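Local coordinates for serine--tRNA ligase (Pyrococcus horikoshii, PDB 2DQ0), which attaches serine to tRNA(Ser) in an ATP-dependent reaction, and probably also charges tRNA(Sec) with serine on the route to selenocysteinyl-tRNA, at residues 186-191 with 294-299; 415-420 with 426-431. All coordinates share one frame; numbering follows the deposited sequence.

Contact 1 of 2, residues 186-191 with 294-299. With SSA (5'-O-(N-(L-seryl)-sulfamoyl)adenosine), chain G; SO4 (sulfate ion), chain D.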
loop_
_atom_site.group_PDB
_atom_site.type_symbol
_atom_site.label_atom_id
_atom_site.label_comp_id
_atom_site.label_asym_id
_atom_site.label_seq_id
_atom_site.Cartn_x
_atom_site.Cartn_y
_atom_site.Cartn_z
ATOM N N TYR A 186 -9.394 1.970 8.949
ATOM C CA TYR A 186 -9.594 1.351 10.247
ATOM C C TYR A 186 -8.311 0.740 10.816
ATOM O O TYR A 186 -7.331 0.571 10.091
ATOM C CB TYR A 186 -10.584 0.216 10.088
ATOM C CG TYR A 186 -10.149 -0.700 8.983
ATOM C CD1 TYR A 186 -10.582 -0.481 7.677
ATOM C CD2 TYR A 186 -9.210 -1.715 9.208
ATOM C CE1 TYR A 186 -10.097 -1.233 6.624
ATOM C CE2 TYR A 186 -8.710 -2.492 8.143
ATOM C CZ TYR A 186 -9.167 -2.239 6.853
ATOM O OH TYR A 186 -8.742 -2.986 5.779
ATOM N N TYR A 187 -8.327 0.440 12.119
ATOM C CA TYR A 187 -7.232 -0.287 12.755
ATOM C C TYR A 187 -7.978 -1.596 13.026
ATOM O O TYR A 187 -9.116 -1.579 13.507
ATOM C CB TYR A 187 -6.781 0.273 14.125
ATOM C CG TYR A 187 -5.936 1.520 14.099
ATOM C CD1 TYR A 187 -6.530 2.783 13.992
ATOM C CD2 TYR A 187 -4.539 1.444 14.173
ATOM C CE1 TYR A 187 -5.769 3.926 13.958
ATOM C CE2 TYR A 187 -3.760 2.596 14.142
ATOM C CZ TYR A 187 -4.386 3.833 14.034
ATOM O OH TYR A 187 -3.649 4.988 14.013
ATOM N N LEU A 188 -7.363 -2.718 12.683
ATOM C CA LEU A 188 -7.952 -4.021 12.947
ATOM C C LEU A 188 -7.110 -4.562 14.136
ATOM O O LEU A 188 -5.877 -4.380 14.182
ATOM C CB LEU A 188 -7.816 -4.883 11.709
ATOM C CG LEU A 188 -9.046 -5.511 11.071
ATOM C CD1 LEU A 188 -10.200 -4.510 10.895
ATOM C CD2 LEU A 188 -8.594 -6.069 9.737
ATOM N N LEU A 189 -7.776 -5.195 15.102
ATOM C CA LEU A 189 -7.103 -5.677 16.306
ATOM C C LEU A 189 -7.278 -7.146 16.668
ATOM O O LEU A 189 -8.164 -7.840 16.155
ATOM C CB LEU A 189 -7.558 -4.848 17.511
ATOM C CG LEU A 189 -7.580 -3.323 17.378
ATOM C CD1 LEU A 189 -8.494 -2.742 18.439
ATOM C CD2 LEU A 189 -6.178 -2.744 17.527
ATOM N N ASN A 190 -6.401 -7.593 17.571
ATOM C CA ASN A 190 -6.389 -8.946 18.106
ATOM C C ASN A 190 -6.677 -10.130 17.190
ATOM O O ASN A 190 -6.067 -10.271 16.121
ATOM C CB ASN A 190 -7.321 -9.007 19.307
ATOM C CG ASN A 190 -7.008 -7.936 20.303
ATOM O OD1 ASN A 190 -7.819 -7.066 20.556
ATOM N ND2 ASN A 190 -5.805 -7.974 20.856
ATOM N N GLU A 191 -7.602 -10.985 17.609
ATOM C CA GLU A 191 -7.874 -12.166 16.830
ATOM C C GLU A 191 -8.318 -11.863 15.412
ATOM O O GLU A 191 -8.089 -12.667 14.508
ATOM C CB GLU A 191 -8.857 -13.085 17.565
ATOM C CG GLU A 191 -9.769 -12.344 18.503
ATOM C CD GLU A 191 -9.185 -12.145 19.885
ATOM O OE1 GLU A 191 -9.206 -10.996 20.365
ATOM O OE2 GLU A 191 -8.729 -13.128 20.500
ATOM N N LYS A 294 -21.158 0.521 8.008
ATOM C CA LYS A 294 -20.071 1.356 8.560
ATOM C C LYS A 294 -18.755 0.773 9.085
ATOM O O LYS A 294 -17.959 1.495 9.704
ATOM C CB LYS A 294 -20.646 2.279 9.648
ATOM C CG LYS A 294 -22.128 2.077 9.933
ATOM C CD LYS A 294 -22.431 0.682 10.478
ATOM C CE LYS A 294 -23.926 0.373 10.381
ATOM N NZ LYS A 294 -24.257 -1.003 10.829
ATOM N N GLY A 295 -18.506 -0.501 8.825
ATOM C CA GLY A 295 -17.272 -1.100 9.298
ATOM C C GLY A 295 -16.202 -1.383 8.254
ATOM O O GLY A 295 -15.526 -0.477 7.785
ATOM N N ILE A 296 -16.040 -2.649 7.887
ATOM C CA ILE A 296 -15.021 -3.024 6.919
ATOM C C ILE A 296 -15.575 -3.662 5.658
ATOM O O ILE A 296 -14.896 -4.438 4.975
ATOM C CB ILE A 296 -14.001 -3.984 7.543
ATOM C CG1 ILE A 296 -14.686 -5.283 7.980
ATOM C CG2 ILE A 296 -13.310 -3.312 8.695
ATOM C CD1 ILE A 296 -13.730 -6.308 8.655
ATOM N N PHE A 297 -16.818 -3.331 5.349
ATOM C CA PHE A 297 -17.451 -3.866 4.161
ATOM C C PHE A 297 -16.994 -3.120 2.904
ATOM O O PHE A 297 -16.745 -3.723 1.865
ATOM C CB PHE A 297 -18.961 -3.735 4.277
ATOM C CG PHE A 297 -19.689 -4.350 3.142
ATOM C CD1 PHE A 297 -19.806 -5.745 3.050
ATOM C CD2 PHE A 297 -20.203 -3.555 2.113
ATOM C CE1 PHE A 297 -20.423 -6.346 1.941
ATOM C CE2 PHE A 297 -20.828 -4.149 0.991
ATOM C CZ PHE A 297 -20.932 -5.555 0.914
ATOM N N ARG A 298 -16.920 -1.800 3.002
ATOM C CA ARG A 298 -16.517 -0.980 1.875
ATOM C C ARG A 298 -15.574 0.099 2.403
ATOM O O ARG A 298 -15.993 1.155 2.886
ATOM C CB ARG A 298 -17.756 -0.364 1.198
ATOM C CG ARG A 298 -17.418 0.638 0.115
ATOM C CD ARG A 298 -18.656 1.282 -0.458
ATOM N NE ARG A 298 -19.299 0.420 -1.432
ATOM C CZ ARG A 298 -20.484 -0.155 -1.258
ATOM N NH1 ARG A 298 -21.166 0.040 -0.135
ATOM N NH2 ARG A 298 -20.989 -0.918 -2.219
ATOM N N VAL A 299 -14.285 -0.180 2.293
ATOM C CA VAL A 299 -13.285 0.718 2.797
ATOM C C VAL A 299 -12.239 1.076 1.756
ATOM O O VAL A 299 -12.255 0.593 0.620
ATOM C CB VAL A 299 -12.604 0.068 3.979
ATOM C CG1 VAL A 299 -13.563 0.011 5.154
ATOM C CG2 VAL A 299 -12.188 -1.371 3.591
HETATM N N10 SSA G . -9.895 -8.278 -9.753
HETATM C CA SSA G . -11.340 -8.499 -9.560
HETATM C CB SSA G . -11.611 -9.881 -9.029
HETATM O OG SSA G . -11.215 -10.025 -7.660
HETATM C C9 SSA G . -11.980 -7.508 -8.595
HETATM O O9 SSA G . -11.296 -6.713 -7.956
HETATM N N8 SSA G . -13.316 -7.537 -8.500
HETATM S S1 SSA G . -14.076 -6.565 -7.471
HETATM O O1S SSA G . -13.775 -5.213 -7.920
HETATM O O2S SSA G . -15.457 -7.032 -7.425
HETATM O "O5'" SSA G . -13.358 -6.830 -6.102
HETATM C "C5'" SSA G . -13.328 -8.144 -5.580
HETATM C "C4'" SSA G . -13.871 -8.201 -4.186
HETATM O "O4'" SSA G . -13.078 -7.393 -3.296
HETATM C "C3'" SSA G . -15.287 -7.716 -3.947
HETATM O "O3'" SSA G . -16.208 -8.702 -4.367
HETATM C "C2'" SSA G . -15.259 -7.610 -2.433
HETATM O "O2'" SSA G . -15.279 -8.848 -1.763
HETATM C "C1'" SSA G . -13.897 -6.934 -2.229
HETATM N N9 SSA G . -13.931 -5.477 -2.322
HETATM C C8 SSA G . -14.020 -4.669 -3.444
HETATM N N7 SSA G . -14.029 -3.390 -3.168
HETATM C C5 SSA G . -13.946 -3.347 -1.780
HETATM C C6 SSA G . -13.928 -2.272 -0.851
HETATM N N6 SSA G . -13.991 -0.995 -1.216
HETATM N N1 SSA G . -13.823 -2.572 0.480
HETATM C C2 SSA G . -13.748 -3.872 0.843
HETATM N N3 SSA G . -13.763 -4.971 0.055
HETATM C C4 SSA G . -13.878 -4.632 -1.249
HETATM S S SO4 D . -24.153 -0.280 1.462
HETATM O O1 SO4 D . -22.754 -0.055 1.882
HETATM O O2 SO4 D . -24.827 -1.089 2.496
HETATM O O3 SO4 D . -24.873 1.001 1.294
HETATM O O4 SO4 D . -24.150 -0.990 0.171
#
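Apolar packing joins the two segments, and it centres on the ring of Y186. A methyl of I296 sits over one ring face as a CH-pi contact, with CG2 of I296 4.2 Å from the centroid of the Y186 ring and only 15° off its normal. V299 comes instead at the ring edge, where its CG2 lies 3.7 Å from CE1 of Y186. The ring turns to the loop because CG of Y186 stands between its own backbone N and carbonyl carbon (chi1 52°). L188 extends the patch, its CD1 reaching 4.0 Å from CG2 of I296, so this one methyl serves two partners. A branched isoleucine suits the place: while CG2 meets the tyrosine and leucine, the side chain also packs on I414 and V415 of helix 410-420.

The polar contacts lie outside this greasy patch. The hydroxyl of Y186 is hydrogen-bonded to the carbonyl O of Q301, tying the tyrosine to the strand that follows the loop. The adenine is read by backbone: V299 N donates to N1 of SSA at 3.0 Å with a fairly straight 162° geometry, and SSA N6 gives a more bent bond to V299 O (3.0 Å). The R298 chain, bent at its third torsion, carries NH1 to O4 of a sulfate (3.2 Å), probably a crystallisation ion that also binds R369 and T293.

L188 and L189 also pair antiparallel with a strand of the second subunit, so the sheet runs on across the dimer interface. The whole joins two class II synthetase elements: the interface segment leading into the long motif 1 helix, and the motif 2 loop, whose main chain recognises the adenine of the bound adenylate analogue.

Contact 2 of 2, residues 415-420 with 426-431; sequences VAILEN and GTVRIP
L418 and V428 meet at about a right angle, the leucine tip pointing into the fork of the valine. CD2 of L418 lies 3.9 Å from CG2 of V428 and at the same distance from CG1 of V428, so a single methyl is held by both branches. The leucine gets there by its length: its first bond does not head for the strand, but the extended chain (chi1 -67°, chi2 179°) brings CD2 across, and L165 and L166 of helix 162-168 pack on the same side chain. V428 points toward the helix, and its CG1 also comes within 4.1 Å of the carbonyl O of I417. With an alanine at V428 both of these branches are gone, which would probably leave CD2 of L418 without its partners on the strand and open a gap between helix and strand.

The residue before it in the helix, I417, meets P431 at a slant. CG2 of I417, anti to the backbone N, touches CD of P431 at 4.1 Å, a CH2 of the proline ring against the branch methyl of the isoleucine. R429 turns its charged end away toward solvent, as befits the outer face of a strand, where it has a long, weak ion pair with E423.

The helix end is secured by N420, whose ND2 bonds to A416 O (2.9 Å, 142°); its own backbone N reaches that oxygen from the opposite face, and ND2 has W361 O as a second partner.

Strand 428-429 pairs with strand 442-443 in a small antiparallel sheet. After the class II motif 3 helix, 410-420, the chain folds back through a short loop, so that V428 of the strand and P431 just after it pack on that helix.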
loop_
_atom_site.group_PDB
_atom_site.type_symbol
_atom_site.label_atom_id
_atom_site.label_comp_id
_atom_site.label_asym_id
_atom_site.label_seq_id
_atom_site.Cartn_x
_atom_site.Cartn_y
_atom_site.Cartn_z
ATOM N N VAL A 415 -16.525 -10.194 7.365
ATOM C CA VAL A 415 -17.891 -9.817 7.720
ATOM C C VAL A 415 -18.761 -11.066 7.589
ATOM O O VAL A 415 -19.516 -11.400 8.513
ATOM C CB VAL A 415 -18.503 -8.649 6.836
ATOM C CG1 VAL A 415 -17.627 -7.432 6.884
ATOM C CG2 VAL A 415 -18.678 -9.080 5.429
ATOM N N ALA A 416 -18.626 -11.782 6.474
ATOM C CA ALA A 416 -19.438 -12.975 6.294
ATOM C C ALA A 416 -19.256 -13.962 7.448
ATOM O O ALA A 416 -20.238 -14.542 7.929
ATOM C CB ALA A 416 -19.137 -13.647 4.960
ATOM N N ILE A 417 -18.018 -14.133 7.918
ATOM C CA ILE A 417 -17.769 -15.071 9.004
ATOM C C ILE A 417 -18.357 -14.586 10.314
ATOM O O ILE A 417 -18.940 -15.374 11.054
ATOM C CB ILE A 417 -16.252 -15.367 9.166
ATOM C CG1 ILE A 417 -15.777 -16.185 7.960
ATOM C CG2 ILE A 417 -15.967 -16.104 10.488
ATOM C CD1 ILE A 417 -14.311 -16.505 7.967
ATOM N N LEU A 418 -18.234 -13.293 10.595
ATOM C CA LEU A 418 -18.775 -12.753 11.845
ATOM C C LEU A 418 -20.303 -12.835 11.859
ATOM O O LEU A 418 -20.910 -13.241 12.850
ATOM C CB LEU A 418 -18.350 -11.290 12.054
ATOM C CG LEU A 418 -16.872 -10.972 12.310
ATOM C CD1 LEU A 418 -16.648 -9.471 12.475
ATOM C CD2 LEU A 418 -16.445 -11.700 13.567
ATOM N N GLU A 419 -20.926 -12.452 10.755
ATOM C CA GLU A 419 -22.364 -12.472 10.717
ATOM C C GLU A 419 -22.968 -13.860 10.606
ATOM O O GLU A 419 -24.014 -14.107 11.170
ATOM C CB GLU A 419 -22.886 -11.530 9.613
ATOM C CG GLU A 419 -22.842 -10.052 10.055
ATOM C CD GLU A 419 -23.525 -9.052 9.105
ATOM O OE1 GLU A 419 -24.459 -9.437 8.353
ATOM O OE2 GLU A 419 -23.141 -7.850 9.141
ATOM N N ASN A 420 -22.288 -14.779 9.937
ATOM C CA ASN A 420 -22.823 -16.127 9.766
ATOM C C ASN A 420 -22.505 -17.125 10.870
ATOM O O ASN A 420 -23.198 -18.139 10.998
ATOM C CB ASN A 420 -22.358 -16.702 8.434
ATOM C CG ASN A 420 -23.187 -16.208 7.273
ATOM O OD1 ASN A 420 -24.373 -16.515 7.173
ATOM N ND2 ASN A 420 -22.573 -15.428 6.389
ATOM N N GLY A 426 -22.667 -12.979 21.098
ATOM C CA GLY A 426 -21.640 -12.255 20.354
ATOM C C GLY A 426 -20.443 -13.131 19.997
ATOM O O GLY A 426 -19.643 -12.807 19.119
ATOM N N THR A 427 -20.317 -14.249 20.699
ATOM C CA THR A 427 -19.255 -15.182 20.428
ATOM C C THR A 427 -19.350 -15.578 18.975
ATOM O O THR A 427 -20.436 -15.851 18.460
ATOM C CB THR A 427 -19.408 -16.436 21.240
ATOM O OG1 THR A 427 -19.407 -16.092 22.627
ATOM C CG2 THR A 427 -18.269 -17.405 20.937
ATOM N N VAL A 428 -18.205 -15.618 18.315
ATOM C CA VAL A 428 -18.168 -15.979 16.918
ATOM C C VAL A 428 -17.330 -17.220 16.750
ATOM O O VAL A 428 -16.162 -17.237 17.106
ATOM C CB VAL A 428 -17.603 -14.826 16.087
ATOM C CG1 VAL A 428 -17.170 -15.322 14.710
ATOM C CG2 VAL A 428 -18.657 -13.754 15.959
ATOM N N ARG A 429 -17.940 -18.269 16.217
ATOM C CA ARG A 429 -17.231 -19.523 16.011
ATOM C C ARG A 429 -16.501 -19.439 14.692
ATOM O O ARG A 429 -17.036 -18.909 13.722
ATOM C CB ARG A 429 -18.211 -20.706 16.032
ATOM C CG ARG A 429 -18.844 -20.907 17.406
ATOM C CD ARG A 429 -19.795 -22.087 17.451
ATOM N NE ARG A 429 -19.134 -23.303 17.921
ATOM C CZ ARG A 429 -19.732 -24.484 18.034
ATOM N NH1 ARG A 429 -19.054 -25.536 18.473
ATOM N NH2 ARG A 429 -21.011 -24.617 17.702
ATOM N N ILE A 430 -15.265 -19.922 14.648
ATOM C CA ILE A 430 -14.546 -19.857 13.394
ATOM C C ILE A 430 -14.545 -21.239 12.745
ATOM O O ILE A 430 -14.330 -22.239 13.405
ATOM C CB ILE A 430 -13.096 -19.230 13.577
ATOM C CG1 ILE A 430 -12.025 -20.268 13.382
ATOM C CG2 ILE A 430 -12.957 -18.544 14.915
ATOM C CD1 ILE A 430 -11.621 -20.349 11.954
ATOM N N PRO A 431 -14.840 -21.302 11.438
ATOM C CA PRO A 431 -14.894 -22.537 10.640
ATOM C C PRO A 431 -13.697 -23.452 10.887
ATOM O O PRO A 431 -12.555 -23.002 10.841
ATOM C CB PRO A 431 -14.908 -22.028 9.200
ATOM C CG PRO A 431 -15.536 -20.668 9.313
ATOM C CD PRO A 431 -14.962 -20.104 10.582
#

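How the contacts relate
Contacts 1 and 2 lie on the same side of the chain's centre, their centres 14 Å apart, and they touch directly through V415: its CG1 lies 3.8 Å from CG1 of I296, and its CG2 lies 4.2 Å from CD1 of F297. Helix 410-420 takes part in both, with one part of it facing the motif 2 loop and another the returning strand 428-429. R412 of the same helix bonds the carbonyl O of F297 and makes a cation-pi contact with that ring. Contact 1 binds the adenylate analogue itself, whereas the I417 side chain of contact 2 stays about 12 Å from it.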